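Long-range contacts in PurR transcriptional regulator (Vibrio parahaemolyticus, PDB 3D8U), which probably acts as a DNA-binding transcription factor of the LacI/PurR family, whose members commonly respond to a small effector bound between two subdomains: residues 64-69 against 86-91; 6-11 against 20-25; 129-134 against 158-163; 232-237 against 262-267. All coordinates share one frame; numbering follows the deposited sequence. Where two conformers were deposited one is given.

Contact 1: 64-69 against 86-91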
# COMPACT_ATOMS: atom_id res chain seq x y z
N VAL B 64 5.21 9.13 18.93
CA VAL B 64 3.82 9.00 18.47
C VAL B 64 3.52 7.57 18.03
O VAL B 64 4.29 6.97 17.27
CB VAL B 64 3.46 10.06 17.40
CG1 VAL B 64 4.63 10.32 16.49
CG2 VAL B 64 2.24 9.66 16.60
N LEU B 65 2.40 7.04 18.51
CA LEU B 65 2.05 5.63 18.37
C LEU B 65 0.64 5.38 17.85
O LEU B 65 -0.30 6.09 18.20
CB LEU B 65 2.20 4.91 19.71
CG LEU B 65 3.55 4.89 20.41
CD1 LEU B 65 3.46 3.96 21.59
CD2 LEU B 65 4.66 4.45 19.46
N PHE B 66 0.51 4.33 17.04
CA PHE B 66 -0.77 3.91 16.53
C PHE B 66 -1.42 2.92 17.49
O PHE B 66 -0.73 2.17 18.17
CB PHE B 66 -0.59 3.28 15.16
CG PHE B 66 -0.34 4.28 14.09
CD1 PHE B 66 -1.30 4.52 13.11
CD2 PHE B 66 0.84 5.01 14.06
CE1 PHE B 66 -1.09 5.46 12.10
CE2 PHE B 66 1.06 5.96 13.06
CZ PHE B 66 0.09 6.18 12.08
N GLY B 67 -2.75 2.94 17.55
CA GLY B 67 -3.52 2.02 18.38
C GLY B 67 -3.48 2.34 19.86
O GLY B 67 -2.57 3.00 20.35
N SER B 68 -4.49 1.88 20.59
CA SER B 68 -4.57 2.11 22.02
C SER B 68 -3.96 0.96 22.80
O SER B 68 -3.45 1.17 23.90
CB SER B 68 -6.02 2.33 22.44
OG SER B 68 -6.15 2.19 23.85
N GLU B 69 -4.04 -0.25 22.25
CA GLU B 69 -3.52 -1.44 22.91
C GLU B 69 -1.99 -1.41 22.91
O GLU B 69 -1.39 -1.26 21.85
CB GLU B 69 -4.02 -2.72 22.23
N LEU B 86 1.55 10.69 21.45
CA LEU B 86 0.35 10.82 20.61
C LEU B 86 -0.13 9.49 20.02
O LEU B 86 0.48 8.93 19.10
CB LEU B 86 0.58 11.85 19.48
CG LEU B 86 -0.60 12.62 18.86
CD1 LEU B 86 -0.16 13.30 17.58
CD2 LEU B 86 -1.80 11.76 18.58
N GLU B 87 -1.24 8.98 20.54
CA GLU B 87 -1.86 7.80 19.96
C GLU B 87 -2.67 8.21 18.74
O GLU B 87 -3.48 9.13 18.80
CB GLU B 87 -2.72 7.08 21.00
CG GLU B 87 -1.90 6.13 21.88
CD GLU B 87 -2.54 5.83 23.24
OE1 GLU B 87 -3.18 6.73 23.83
OE2 GLU B 87 -2.38 4.68 23.73
N ILE B 88 -2.42 7.56 17.61
CA ILE B 88 -3.35 7.67 16.49
C ILE B 88 -4.37 6.58 16.78
O ILE B 88 -4.18 5.42 16.42
CB ILE B 88 -2.70 7.46 15.11
CG1 ILE B 88 -1.36 8.21 14.99
CG2 ILE B 88 -3.67 7.85 14.00
CD1 ILE B 88 -1.40 9.73 15.27
N ALA B 89 -5.42 6.99 17.47
CA ALA B 89 -6.39 6.08 18.04
C ALA B 89 -7.65 6.87 18.43
O ALA B 89 -7.59 8.09 18.59
CB ALA B 89 -5.80 5.36 19.25
N GLU B 90 -8.77 6.15 18.57
CA GLU B 90 -10.09 6.74 18.82
C GLU B 90 -10.21 7.13 20.27
O GLU B 90 -10.53 8.26 20.60
CB GLU B 90 -11.21 5.76 18.46
CG GLU B 90 -11.15 5.27 17.01
CD GLU B 90 -12.13 4.15 16.68
OE1 GLU B 90 -11.82 2.97 17.00
OE2 GLU B 90 -13.19 4.44 16.08
N LEU B 91 -9.97 6.15 21.13
CA LEU B 91 -9.85 6.35 22.56
C LEU B 91 -8.37 6.24 22.90
O LEU B 91 -7.60 5.63 22.14
CB LEU B 91 -10.70 5.31 23.31
CG LEU B 91 -10.24 3.86 23.56
CD1 LEU B 91 -11.39 3.06 24.22
CD2 LEU B 91 -9.72 3.13 22.31

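Contact 2: 6-11 against 20-25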
# COMPACT_ATOMS: atom_id res chain seq x y z
N ILE B 6 12.29 13.06 17.24
CA ILE B 6 10.93 12.57 17.45
C ILE B 6 10.64 11.21 16.77
O ILE B 6 10.91 11.02 15.57
CB ILE B 6 9.89 13.68 17.07
CG1 ILE B 6 8.44 13.21 17.25
CG2 ILE B 6 10.15 14.18 15.65
CD1 ILE B 6 7.88 12.36 16.11
N ALA B 7 10.07 10.29 17.54
CA ALA B 7 9.95 8.89 17.12
C ALA B 7 8.52 8.44 16.87
O ALA B 7 7.58 8.92 17.51
CB ALA B 7 10.64 7.96 18.12
N LEU B 8 8.37 7.51 15.94
CA LEU B 8 7.07 7.04 15.52
C LEU B 8 7.15 5.58 15.08
O LEU B 8 7.98 5.21 14.24
CB LEU B 8 6.54 7.91 14.38
CG LEU B 8 5.42 7.35 13.52
CD1 LEU B 8 4.09 7.69 14.14
CD2 LEU B 8 5.52 7.93 12.14
N ILE B 9 6.29 4.76 15.67
CA ILE B 9 6.28 3.34 15.37
C ILE B 9 5.03 2.99 14.57
O ILE B 9 3.91 2.99 15.09
CB ILE B 9 6.40 2.48 16.64
CG1 ILE B 9 7.57 2.98 17.49
CG2 ILE B 9 6.58 1.01 16.28
CD1 ILE B 9 7.73 2.26 18.83
N ILE B 10 5.26 2.72 13.29
CA ILE B 10 4.23 2.29 12.35
C ILE B 10 3.83 0.85 12.63
O ILE B 10 4.68 0.01 12.95
CB ILE B 10 4.76 2.45 10.89
CG1 ILE B 10 4.68 3.91 10.42
CG2 ILE B 10 4.07 1.51 9.91
CD1 ILE B 10 3.44 4.69 10.90
N PRO B 11 2.53 0.55 12.53
CA PRO B 11 2.03 -0.82 12.69
C PRO B 11 2.03 -1.63 11.40
O PRO B 11 2.36 -2.81 11.43
CB PRO B 11 0.60 -0.61 13.19
CG PRO B 11 0.17 0.67 12.56
CD PRO B 11 1.43 1.50 12.29
N HIS B 20 -0.76 7.24 3.82
CA HIS B 20 -1.07 8.63 3.47
C HIS B 20 -0.68 9.62 4.57
O HIS B 20 -0.40 10.79 4.30
CB HIS B 20 -2.53 8.76 3.05
CG HIS B 20 -2.88 7.95 1.83
ND1 HIS B 20 -3.09 6.59 1.86
CD2 HIS B 20 -3.04 8.32 0.53
CE1 HIS B 20 -3.37 6.15 0.65
NE2 HIS B 20 -3.35 7.18 -0.18
N PHE B 21 -0.62 9.13 5.80
CA PHE B 21 -0.24 9.92 6.96
C PHE B 21 1.25 10.33 6.96
O PHE B 21 1.58 11.51 7.02
CB PHE B 21 -0.60 9.11 8.19
CG PHE B 21 -0.11 9.67 9.48
CD1 PHE B 21 -0.93 10.50 10.23
CD2 PHE B 21 1.13 9.31 9.97
CE1 PHE B 21 -0.49 11.02 11.45
CE2 PHE B 21 1.57 9.82 11.18
CZ PHE B 21 0.76 10.68 11.92
N LEU B 22 2.14 9.34 6.86
CA LEU B 22 3.60 9.56 6.93
C LEU B 22 4.26 10.75 6.21
O LEU B 22 5.07 11.46 6.82
CB LEU B 22 4.34 8.27 6.54
CG LEU B 22 5.15 7.56 7.61
CD1 LEU B 22 6.57 8.07 7.63
CD2 LEU B 22 4.51 7.73 8.97
N PRO B 23 3.95 10.98 4.91
CA PRO B 23 4.76 11.97 4.21
C PRO B 23 4.42 13.43 4.55
O PRO B 23 5.26 14.31 4.36
CB PRO B 23 4.50 11.68 2.72
CG PRO B 23 3.60 10.51 2.67
CD PRO B 23 2.94 10.41 4.01
N SER B 24 3.22 13.68 5.05
CA SER B 24 2.88 15.04 5.47
C SER B 24 3.16 15.19 6.96
O SER B 24 3.24 16.30 7.47
CB SER B 24 1.43 15.40 5.13
OG SER B 24 0.50 14.86 6.05
N PHE B 25 3.31 14.06 7.64
CA PHE B 25 3.77 14.06 9.01
C PHE B 25 5.27 14.26 9.01
O PHE B 25 5.83 14.75 9.99
CB PHE B 25 3.42 12.75 9.71
CG PHE B 25 3.75 12.73 11.18
CD1 PHE B 25 2.94 13.38 12.11
CD2 PHE B 25 4.87 12.06 11.65
CE1 PHE B 25 3.25 13.36 13.47
CE2 PHE B 25 5.18 12.04 13.01
CZ PHE B 25 4.37 12.70 13.91

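Contact 3: 129-134 against 158-163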
# COMPACT_ATOMS: atom_id res chain seq x y z
N ARG B 129 -8.76 -7.84 9.23
CA ARG B 129 -7.99 -7.59 10.46
C ARG B 129 -8.95 -7.29 11.61
O ARG B 129 -8.84 -6.28 12.29
CB ARG B 129 -6.82 -6.59 10.31
CG ARG B 129 -6.94 -5.56 9.21
CD ARG B 129 -7.82 -4.39 9.62
NE ARG B 129 -7.06 -3.28 10.20
CZ ARG B 129 -7.58 -2.37 11.03
NH1 ARG B 129 -8.87 -2.43 11.38
NH2 ARG B 129 -6.80 -1.39 11.51
N GLY B 130 -9.89 -8.22 11.79
CA GLY B 130 -11.00 -8.10 12.72
C GLY B 130 -10.73 -8.65 14.10
O GLY B 130 -11.66 -8.94 14.85
N ASN B 131 -9.45 -8.81 14.41
CA ASN B 131 -9.00 -9.04 15.77
C ASN B 131 -8.37 -7.73 16.26
O ASN B 131 -8.19 -7.53 17.46
CB ASN B 131 -8.01 -10.22 15.86
CG ASN B 131 -8.56 -11.56 15.24
OD1 ASN B 131 -8.00 -12.63 15.49
ND2 ASN B 131 -9.63 -11.48 14.44
N HIS B 132 -8.05 -6.84 15.30
CA HIS B 132 -7.72 -5.44 15.60
C HIS B 132 -9.00 -4.65 15.82
O HIS B 132 -10.02 -4.97 15.21
CB HIS B 132 -6.88 -4.78 14.49
CG HIS B 132 -6.42 -3.39 14.85
ND1 HIS B 132 -7.16 -2.26 14.54
CD2 HIS B 132 -5.35 -2.96 15.56
CE1 HIS B 132 -6.53 -1.19 15.02
NE2 HIS B 132 -5.44 -1.59 15.64
N SER B 133 -8.96 -3.62 16.67
CA SER B 133 -10.18 -2.99 17.19
C SER B 133 -10.99 -2.17 16.18
O SER B 133 -12.20 -2.16 16.27
CB SER B 133 -9.91 -2.21 18.48
OG SER B 133 -9.73 -0.82 18.25
N THR B 134 -10.34 -1.51 15.24
CA THR B 134 -11.06 -0.76 14.20
C THR B 134 -12.15 -1.58 13.51
O THR B 134 -13.24 -1.11 13.29
CB THR B 134 -10.11 -0.21 13.14
OG1 THR B 134 -9.16 0.64 13.78
CG2 THR B 134 -10.85 0.59 12.07
N THR B 158 -15.82 -11.88 8.90
CA THR B 158 -14.55 -11.20 9.21
C THR B 158 -13.36 -12.15 9.27
O THR B 158 -13.52 -13.32 9.57
CB THR B 158 -14.65 -10.41 10.51
OG1 THR B 158 -15.17 -11.26 11.54
CG2 THR B 158 -15.57 -9.20 10.35
N THR B 159 -12.16 -11.66 8.95
CA THR B 159 -10.96 -12.47 9.23
C THR B 159 -9.96 -11.70 10.03
O THR B 159 -9.93 -10.47 10.03
CB THR B 159 -10.24 -13.00 7.96
OG1 THR B 159 -9.71 -11.91 7.20
CG2 THR B 159 -11.18 -13.84 7.09
N HIS B 160 -9.12 -12.44 10.73
CA HIS B 160 -7.98 -11.84 11.42
C HIS B 160 -6.94 -11.44 10.37
O HIS B 160 -6.11 -10.56 10.60
CB HIS B 160 -7.43 -12.80 12.50
CG HIS B 160 -7.34 -14.25 12.07
ND1 HIS B 160 -6.44 -15.14 12.64
CD2 HIS B 160 -8.04 -14.97 11.15
CE1 HIS B 160 -6.59 -16.33 12.08
NE2 HIS B 160 -7.54 -16.25 11.17
N GLU B 161 -7.03 -12.05 9.19
CA GLU B 161 -6.13 -11.74 8.09
C GLU B 161 -6.26 -10.33 7.50
O GLU B 161 -7.10 -9.54 7.93
CB GLU B 161 -6.24 -12.79 7.00
CG GLU B 161 -5.09 -13.79 7.11
CD GLU B 161 -5.50 -15.19 6.71
OE1 GLU B 161 -5.23 -16.13 7.50
OE2 GLU B 161 -6.12 -15.36 5.62
N ALA B 162 -5.39 -10.03 6.54
CA ALA B 162 -5.32 -8.71 5.92
C ALA B 162 -6.29 -8.64 4.74
O ALA B 162 -6.60 -9.69 4.15
CB ALA B 162 -3.91 -8.39 5.48
N PRO B 163 -6.76 -7.41 4.40
CA PRO B 163 -7.77 -7.18 3.38
C PRO B 163 -7.21 -7.55 2.03
O PRO B 163 -6.03 -7.31 1.78
CB PRO B 163 -7.98 -5.68 3.46
CG PRO B 163 -6.67 -5.16 3.91
CD PRO B 163 -6.31 -6.13 4.98

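Contact 4: 232-237 against 262-267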
# COMPACT_ATOMS: atom_id res chain seq x y z
N ALA B 232 -16.48 5.93 1.66
CA ALA B 232 -16.14 6.90 2.67
C ALA B 232 -14.69 7.24 2.51
O ALA B 232 -13.89 6.34 2.34
CB ALA B 232 -16.36 6.31 4.03
N GLU B 233 -14.36 8.52 2.57
CA GLU B 233 -12.98 8.93 2.40
C GLU B 233 -12.50 9.70 3.59
O GLU B 233 -13.31 10.23 4.32
CB GLU B 233 -12.82 9.74 1.13
CG GLU B 233 -12.95 8.87 -0.11
CD GLU B 233 -12.72 9.65 -1.36
OE1 GLU B 233 -12.25 10.80 -1.25
OE2 GLU B 233 -13.00 9.14 -2.44
N PHE B 234 -11.19 9.72 3.80
CA PHE B 234 -10.60 10.40 4.94
C PHE B 234 -9.40 11.16 4.43
O PHE B 234 -8.90 10.87 3.36
CB PHE B 234 -10.15 9.41 6.02
CG PHE B 234 -11.19 8.39 6.43
CD1 PHE B 234 -11.99 8.60 7.54
CD2 PHE B 234 -11.35 7.21 5.71
CE1 PHE B 234 -12.94 7.67 7.91
CE2 PHE B 234 -12.30 6.28 6.07
CZ PHE B 234 -13.09 6.50 7.18
N ASP B 235 -8.92 12.13 5.19
CA ASP B 235 -7.84 12.94 4.74
C ASP B 235 -6.66 12.70 5.67
O ASP B 235 -6.38 13.46 6.57
CB ASP B 235 -8.29 14.40 4.66
CG ASP B 235 -7.22 15.34 4.15
OD1 ASP B 235 -7.54 16.55 4.19
OD2 ASP B 235 -6.08 14.94 3.75
N TYR B 236 -5.97 11.60 5.45
CA TYR B 236 -4.88 11.26 6.33
C TYR B 236 -3.71 12.20 6.12
O TYR B 236 -2.97 12.45 7.06
CB TYR B 236 -4.45 9.80 6.16
CG TYR B 236 -5.54 8.80 6.49
CD1 TYR B 236 -6.21 8.81 7.73
CD2 TYR B 236 -5.89 7.81 5.56
CE1 TYR B 236 -7.22 7.87 8.03
CE2 TYR B 236 -6.89 6.85 5.84
CZ TYR B 236 -7.55 6.90 7.08
OH TYR B 236 -8.53 5.96 7.35
N GLU B 237 -3.54 12.73 4.91
CA GLU B 237 -2.55 13.80 4.73
C GLU B 237 -2.76 14.93 5.75
O GLU B 237 -1.80 15.31 6.42
CB GLU B 237 -2.49 14.33 3.29
N MSE B 262 -12.17 14.96 13.93
CA MSE B 262 -11.85 14.91 12.50
C MSE B 262 -12.48 13.69 11.81
O MSE B 262 -12.14 12.55 12.09
CB MSE B 262 -10.34 15.02 12.23
CG MSE B 262 -9.68 16.34 12.70
SE MSE B 262 -10.45 18.00 11.97
CE MSE B 262 -9.42 19.33 12.98
N GLY B 263 -13.42 13.97 10.90
CA GLY B 263 -14.25 12.97 10.27
C GLY B 263 -13.93 12.52 8.85
O GLY B 263 -12.80 12.18 8.55
N PHE B 264 -14.95 12.50 8.00
CA PHE B 264 -14.89 11.82 6.71
C PHE B 264 -15.94 12.34 5.74
O PHE B 264 -16.90 12.97 6.15
CB PHE B 264 -15.09 10.32 6.92
CG PHE B 264 -16.50 9.94 7.21
CD1 PHE B 264 -17.03 10.12 8.50
CD2 PHE B 264 -17.31 9.42 6.22
CE1 PHE B 264 -18.36 9.77 8.79
CE2 PHE B 264 -18.67 9.07 6.52
CZ PHE B 264 -19.18 9.26 7.80
N LYS B 265 -15.77 12.10 4.45
CA LYS B 265 -16.80 12.49 3.50
C LYS B 265 -17.31 11.20 2.88
O LYS B 265 -16.51 10.31 2.61
CB LYS B 265 -16.27 13.41 2.39
CG LYS B 265 -15.01 14.23 2.69
CD LYS B 265 -15.33 15.45 3.52
CE LYS B 265 -14.06 16.17 3.96
NZ LYS B 265 -13.42 16.97 2.87
N LEU B 266 -18.62 11.11 2.69
CA LEU B 266 -19.26 10.06 1.91
C LEU B 266 -19.49 10.45 0.43
O LEU B 266 -20.55 10.97 0.08
CB LEU B 266 -20.60 9.71 2.52
CG LEU B 266 -21.24 8.33 2.37
CD1 LEU B 266 -22.70 8.48 2.01
CD2 LEU B 266 -20.55 7.47 1.33
N LYS B 267 -18.49 10.17 -0.41
CA LYS B 267 -18.62 10.18 -1.89
C LYS B 267 -19.67 9.19 -2.44
O LYS B 267 -19.41 7.97 -2.55
CB LYS B 267 -17.25 9.83 -2.52
CG LYS B 267 -16.11 10.73 -2.09
CD LYS B 267 -16.47 12.20 -2.34
CE LYS B 267 -15.59 13.14 -1.55
NZ LYS B 267 -15.61 14.50 -2.20

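Contact 1: 64-69 against 86-91
Leu65 is bonded to the neighbouring strand through both of its backbone polar atoms: its O accepts Ile88 N at 2.6 Å, and its N donates to Leu86 O at 2.8 Å. Just past the strand end, Gly67 N extends the parallel pattern to Ile88 O at 3.1 Å. On the face that carries Leu65 and Glu87, the aliphatic part of the glutamate runs beside the turn, its CG 3.5 Å from Gly67 O, while its carboxylate OE2 is hydrogen-bonded to Ser93 OG in the following loop. The other face belongs to Val64, Phe66, Leu86 and Ile88. Here Ile88 CG1, held anti to the carbonyl carbon (chi1 -44°), sits almost exactly over the centre of the Phe66 ring, 3.7 Å from the centroid and 8° off the normal, a CH-pi contact. The same isoleucine reaches back along the sheet with CD1 to Val64 CG2 (3.9 Å). Phe21 of helix 16-32 meets the Phe66 ring edge-to-face, and Met239 of helix 236-251 packs on Ile88. Strands 63-66 and 85-88, linked by helix 72-80, form a beta-alpha-beta crossover in the five-stranded parallel sheet of a periplasmic-binding-protein-like subdomain.

Contact 2: 6-11 against 20-25
The Leu8 and Leu22 side chains run past one another, pointing opposite ways, where helix 16-32 covers strand 6-10, the first half of the beta-alpha-beta unit that strand 36-40 completes. The short segments run nearly antiparallel, at 167°, with their axes 11.5 Å apart at the closest. No hydrogen bond joins the segments; the packing is entirely hydrophobic. Ile6, Leu8 and Ile10 all point from the strand to the helix, and Phe21, Leu22 and Phe25 answer them. Leu22 enters between two strand residues: its CD2 branch lies against Leu8 CD2 and also takes Ile10 CD1 at 3.8 Å, the isoleucine coming in at a slant. The two phenylalanines, one helical turn apart, flank Leu8 differently. Its CD1 lies 4.4 Å from Phe21 CE2, whereas its CD2 is 4.2 Å from Phe25 CD2. Phe25 keeps CG anti to its own backbone N (chi1 -174°), which carries the ring toward Ile6 at the start of the strand. Pro23, lacking an N-H, lies where the helix is kinked, and Phe25 N still reaches Phe21 O at 3.1 Å. Tyr40 of the second subunit packs on Leu22 and Asp42 of that subunit on Pro23, so the helix also takes part in the dimer interface. At the far end of the row Ile6 and Phe25 reach toward one another from strand and helix, Ile6 CD1 lying at the ring edge, near its plane, 4.1 Å from Phe25 CE2.

Contact 3: 129-134 against 158-163
Arg129 and Gly130 offer successive backbone N-H groups to the end of strand 156-159 and the loop beyond it. Gly130 N binds Thr159 O at 2.9 Å and nearly straight (169°). Arg129 N donates to Glu161 O at 2.7 Å, lying almost on the extension of that carbonyl bond. Thr159 O is also near Arg129 N, but the angle is too poor for a bond, so each carbonyl has its own donor across the contact. Between these two acceptors, His160 O receives a weaker CA-H...O contact from Arg129 CA at 3.5 Å. Within segment 129-134 the turn is closed by a weak bond of 3.2 Å from His132 N to Arg129 O. Side chains add little polar pairing: the Asn131 amide lies alongside His160, its plane 10° from that of the imidazole, with its atoms against His160 CB and no hydrogen bond between them. The Arg129 chain folds at its second and third torsions (chi3 93°), so that His132 CG lies over one face of the guanidinium, 3.9 Å above its plane and offset toward its rim. NH2 has a weak hydrogen bond to Tyr43 OH. Main-chain bonds thus join the loops that follow strands 123-128 and 156-159 of this beta-alpha-beta unit, while the arginine is directed toward the other subdomain, consistent with the interdomain cleft where relatives bind effectors.

Contact 4: 232-237 against 262-267
Glu233 N donates to Lys265 O at 2.8 Å in a nearly straight bond (165°), and Lys265 N returns one to Glu233 O at 3.1 Å, making these residues a hydrogen-bonded antiparallel pair. Lys265 O also receives a CA-H...O contact from Ala232 CA at 3.4 Å. Next to it, Ala232 and Leu266 form the non-hydrogen-bonded pair, on the sheet face away from Glu233 and Lys265. This two-stranded sheet lies where the chain passes between the two subdomains: segment 232-237 leads from strand 231-233 into helix 236-251, and segment 262-267 returns, as in the crossover connections of the LacI family. Asp235 caps the start of the helix, its OD2 accepting Arg238 N. Phe264 CB, beside Glu233 O, lies 3.6 Å from Phe234 CE1, the two aromatic side chains running the same way. With chi1 at 74°, its CG sits between backbone N and carbonyl carbon, and the ring swings round to bring CD2 to Ala232 CB (3.9 Å). Val107 of helix 104-117 packs against both phenylalanines. The extended Glu233 side chain lies roughly perpendicular to that of Lys267, OE2 being 3.5 Å from Lys267 CG, but its salt bridge is to Arg269 NH2.

In the fold
Contacts 1 and 2 share one sheet and one hydrophobic core: their centres are about 12 Å apart, Val64 N lies 2.8 Å from Ala7 O, a probable hydrogen bond, and Phe66 CE2 packs 3.5 Å from Ile10 CD1. Contact 4 connects to this subdomain through the start of helix 236-251, where Tyr236 CB meets His20 CB at 3.8 Å. Contact 3 belongs to the other subdomain. Its centre is about 17 Å from that of contact 1, yet their nearest atoms are only about 5 Å apart, so loops from both subdomains face each other. Contacts 3 and 4, centres about 21 Å apart, lie on opposite sides of the chain's centre. Contact 3 faces the interdomain cleft, where relatives bind effectors; no ligand site is established here.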